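Local coordinates for VompD (Bartonella quintana, PDB 4LGO), which is a trimeric autotransporter adhesin of the outer membrane, probably attaching the bacterium to host surfaces, represented here by its N-terminal domain 1, at residues G42-A45 and D51-N54; K56-T59 and V65-D68. All blocks are in the same frame, centred on the assembly; numbering follows the deposited sequence.

Contact 1. Residues G42-A45 and D51-N54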
loop_
_atom_site.group_PDB
_atom_site.type_symbol
_atom_site.label_atom_id
_atom_site.label_comp_id
_atom_site.label_asym_id
_atom_site.label_seq_id
_atom_site.Cartn_x
_atom_site.Cartn_y
_atom_site.Cartn_z
ATOM N N GLY A 42 1.867 9.452 -18.005
ATOM C CA GLY A 42 1.457 9.072 -16.655
ATOM C C GLY A 42 0.550 10.156 -16.124
ATOM O O GLY A 42 0.912 11.326 -16.155
ATOM N N VAL A 43 -0.604 9.768 -15.610
ATOM C CA VAL A 43 -1.587 10.688 -15.078
ATOM C C VAL A 43 -1.182 11.158 -13.685
ATOM O O VAL A 43 -0.764 10.368 -12.855
ATOM C CB VAL A 43 -2.968 9.997 -15.004
ATOM C CG1 VAL A 43 -4.031 10.903 -14.361
ATOM C CG2 VAL A 43 -3.398 9.553 -16.392
ATOM N N LYS A 44 -1.321 12.445 -13.415
ATOM C CA LYS A 44 -1.064 12.944 -12.080
ATOM C C LYS A 44 -2.171 12.565 -11.094
ATOM O O LYS A 44 -3.345 12.782 -11.377
ATOM C CB LYS A 44 -0.953 14.448 -12.107
ATOM C CG LYS A 44 0.357 14.898 -12.721
ATOM C CD LYS A 44 0.456 16.412 -12.732
ATOM C CE LYS A 44 -0.381 17.017 -13.830
ATOM N NZ LYS A 44 0.211 16.703 -15.148
ATOM N N ALA A 45 -1.786 12.038 -9.930
ATOM C CA ALA A 45 -2.762 11.675 -8.885
ATOM C C ALA A 45 -3.266 12.954 -8.212
ATOM O O ALA A 45 -4.405 13.007 -7.774
ATOM C CB ALA A 45 -2.137 10.742 -7.848
ATOM N N ASP A 51 5.052 15.701 -9.512
ATOM C CA ASP A 51 5.710 14.529 -8.956
ATOM C C ASP A 51 4.717 13.445 -8.474
ATOM O O ASP A 51 5.122 12.514 -7.796
ATOM C CB ASP A 51 6.608 14.935 -7.790
ATOM C CG ASP A 51 7.708 15.909 -8.204
ATOM O OD1 ASP A 51 7.964 16.062 -9.426
ATOM O OD2 ASP A 51 8.303 16.524 -7.299
ATOM N N SER A 52 3.440 13.565 -8.826
ATOM C CA SER A 52 2.429 12.632 -8.343
ATOM C C SER A 52 1.904 11.624 -9.393
ATOM O O SER A 52 0.804 11.106 -9.234
ATOM C CB SER A 52 1.251 13.410 -7.764
ATOM O OG SER A 52 0.491 14.010 -8.806
ATOM N N LYS A 53 2.676 11.310 -10.434
ATOM C CA LYS A 53 2.229 10.309 -11.431
ATOM C C LYS A 53 2.537 8.916 -10.885
ATOM O O LYS A 53 3.707 8.550 -10.745
ATOM C CB LYS A 53 2.951 10.530 -12.784
ATOM C CG LYS A 53 2.732 11.922 -13.342
ATOM C CD LYS A 53 3.556 12.194 -14.606
ATOM C CE LYS A 53 3.581 13.690 -14.882
ATOM N NZ LYS A 53 4.245 13.969 -16.184
ATOM N N ASN A 54 1.491 8.164 -10.536
ATOM C CA ASN A 54 1.647 6.868 -9.935
ATOM C C ASN A 54 2.405 5.888 -10.805
ATOM O O ASN A 54 3.185 5.109 -10.269
ATOM C CB ASN A 54 0.287 6.239 -9.602
ATOM C CG ASN A 54 -0.349 6.802 -8.364
ATOM O OD1 ASN A 54 0.324 7.252 -7.455
ATOM N ND2 ASN A 54 -1.687 6.800 -8.332
HETATM O O HOH W 1 -1.272 8.896 -10.656
#

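Contact 2. Residues K56-T59 and V65-D68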
loop_
_atom_site.group_PDB
_atom_site.type_symbol
_atom_site.label_atom_id
_atom_site.label_comp_id
_atom_site.label_asym_id
_atom_site.label_seq_id
_atom_site.Cartn_x
_atom_site.Cartn_y
_atom_site.Cartn_z
ATOM N N LYS A 56 5.223 5.541 -13.438
ATOM C CA LYS A 56 6.430 6.246 -13.883
ATOM C C LYS A 56 6.886 5.630 -15.188
ATOM O O LYS A 56 7.336 4.466 -15.212
ATOM C CB LYS A 56 7.536 6.108 -12.843
ATOM C CG LYS A 56 8.870 6.751 -13.205
ATOM C CD LYS A 56 9.935 6.372 -12.170
ATOM C CE LYS A 56 11.367 6.560 -12.678
ATOM N NZ LYS A 56 11.923 5.392 -13.451
ATOM N N ILE A 57 6.733 6.395 -16.255
ATOM C CA ILE A 57 7.122 5.945 -17.598
ATOM C C ILE A 57 8.270 6.826 -18.073
ATOM O O ILE A 57 8.160 8.058 -18.107
ATOM C CB ILE A 57 5.996 6.023 -18.638
ATOM C CG1 ILE A 57 4.639 5.623 -18.044
ATOM C CG2 ILE A 57 6.317 5.138 -19.835
ATOM C CD1 ILE A 57 3.526 5.756 -19.068
ATOM N N THR A 58 9.350 6.182 -18.479
ATOM C CA THR A 58 10.535 6.899 -18.921
ATOM C C THR A 58 11.071 6.212 -20.178
ATOM O O THR A 58 10.632 5.107 -20.521
ATOM C CB THR A 58 11.646 6.939 -17.848
ATOM O OG1 THR A 58 11.954 5.619 -17.390
ATOM C CG2 THR A 58 11.246 7.795 -16.645
ATOM N N THR A 59 12.017 6.867 -20.836
ATOM C CA THR A 59 12.792 6.221 -21.919
ATOM C C THR A 59 14.257 6.124 -21.557
ATOM O O THR A 59 14.832 7.061 -20.963
ATOM C CB THR A 59 12.665 6.942 -23.269
ATOM O OG1 THR A 59 13.212 8.265 -23.180
ATOM C CG2 THR A 59 11.188 6.985 -23.692
ATOM N N VAL A 65 11.212 1.655 -23.450
ATOM C CA VAL A 65 10.212 2.394 -22.700
ATOM C C VAL A 65 10.057 1.643 -21.383
ATOM O O VAL A 65 9.650 0.469 -21.378
ATOM C CB VAL A 65 8.864 2.461 -23.450
ATOM C CG1 VAL A 65 7.883 3.359 -22.715
ATOM C CG2 VAL A 65 9.059 2.958 -24.873
ATOM N N LYS A 66 10.430 2.310 -20.290
ATOM C CA LYS A 66 10.505 1.695 -18.961
ATOM C C LYS A 66 9.304 2.091 -18.113
ATOM O O LYS A 66 8.971 3.263 -18.035
ATOM C CB LYS A 66 11.775 2.150 -18.248
ATOM C CG LYS A 66 13.051 1.835 -19.023
ATOM C CD LYS A 66 14.263 2.598 -18.500
ATOM C CE LYS A 66 14.516 2.344 -17.041
ATOM N NZ LYS A 66 15.714 3.077 -16.524
ATOM N N PHE A 67 8.682 1.092 -17.487
ATOM C CA PHE A 67 7.481 1.256 -16.649
ATOM C C PHE A 67 7.797 0.849 -15.224
ATOM O O PHE A 67 8.330 -0.237 -14.996
ATOM C CB PHE A 67 6.333 0.356 -17.133
ATOM C CG PHE A 67 5.749 0.746 -18.471
ATOM C CD1 PHE A 67 6.396 0.391 -19.654
ATOM C CD2 PHE A 67 4.597 1.504 -18.550
ATOM C CE1 PHE A 67 5.877 0.760 -20.877
ATOM C CE2 PHE A 67 4.057 1.858 -19.779
ATOM C CZ PHE A 67 4.695 1.480 -20.943
ATOM N N ASP A 68 7.437 1.706 -14.272
ATOM C CA ASP A 68 7.643 1.440 -12.851
ATOM C C ASP A 68 6.560 2.152 -12.085
ATOM O O ASP A 68 5.737 2.873 -12.663
ATOM C CB ASP A 68 9.035 1.928 -12.403
ATOM C CG ASP A 68 9.535 1.255 -11.102
ATOM O OD1 ASP A 68 8.833 0.429 -10.486
ATOM O OD2 ASP A 68 10.701 1.489 -10.742
HETATM O O HOH W 2 12.204 3.465 -11.366
HETATM O O HOH W 3 14.493 5.140 -15.826
#

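Contact 1. Residues G42-A45 and D51-N54
Ala-45 N donates to Ser-52 O over 2.8 Å, with 162° at the hydrogen. The donor stands well above the carbonyl plane, 49° out of it. Water 1 makes a second link. This water lies 2.7 Å from Val-43 O, to which it probably donates, and accepts from Asn-54 N at 2.9 Å. Val-43 O also receives a CA-H...O contact from Lys-53 CA, 3.3 Å away.

Lys-53 gives the largest share of the buried surface, through the aliphatic part of its side chain. The extended chain passes the Gly-42 carbonyl, and Lys-53 CD comes to 3.2 Å from Gly-42 O. Lys-44 lies alongside Lys-53 and points the same way, with their CG atoms 3.9 Å apart. Lys-44 CB also touches Ser-52 OG at 3.6 Å. Chi1 of 73° sets that hydroxyl between the backbone N and carbonyl carbon of its own residue. There it hydrogen-bonds with Asn-49 O and Glu-46 N in the intervening loop.

Lys-44 NZ and Lys-53 NZ stand 5.0 Å apart. Glu-50 makes long, weak ion pairs with both, which would probably ease their repulsion. Asn-54 ND2 bonds to Arg-74 O and to Asp-68 of the second subunit. The chemistry implies a loop whose base is held by a backbone hydrogen bond and a shared water, with lysine methylenes covering its side.

Contact 2. Residues K56-T59 and V65-D68
Strands 56-59 and 65-68 run antiparallel, their axes 4.6 Å apart at closest and their directions 158° from each other. Lys-56 with Asp-68 and Thr-58 with Lys-66 are hydrogen-bonded pairs. Ile-57 with Phe-67 and Thr-59 with Val-65 are non-hydrogen-bonded pairs. Thr-58 N gives to Lys-66 O at 3.0 Å, and Lys-66 N returns a bond to Thr-58 O at 2.8 Å.

Ile-57, Val-65 and Phe-67 lie on one largely apolar face, with Thr-59 at its end. Ile-57 CG2 sits over one face of the Phe-67 ring, 4.2 Å from its centroid and offset toward the rim. Ile-57 CG2 also meets Val-65 CG1 at 3.7 Å.

The other face is polar. Thr-58 OG1 rests against Lys-66 CB at 3.6 Å, and water 3 joins that hydroxyl to Lys-66 NZ. Water 2 accepts from Lys-56 NZ and donates to Asp-68 OD2, bridging these two charged atoms across 4.9 Å.

This is the hairpin of strands 55-59 and 64-69. Strand 64-69 pairs in parallel with a strand of the third subunit, extending the sheet across the interface. Phe-67 meets Phe-67 of both other subunits, edge-to-face with that of the second.

Overall arrangement
From the N terminus, strand 37-42 leads into contact 1, where 42-45 and 51-54 close a short loop. The chain then enters strand 55-59, turns, and returns along strand 64-69, so contact 2 closes a hairpin. The two closures follow in series and neither nests nor crosses. Their centres are 13 Å apart, and they touch where Ile-57 CD1 packs against Gly-42 N at 4.2 Å. Contact 1 also leans on strand 72-74, which follows the hairpin. Both contacts reach the second and third subunits. Together they connect strand 37-42, the hairpin and strand 72-74 within a domain whose sheets continue from chain to chain, as suits a trimeric adhesin.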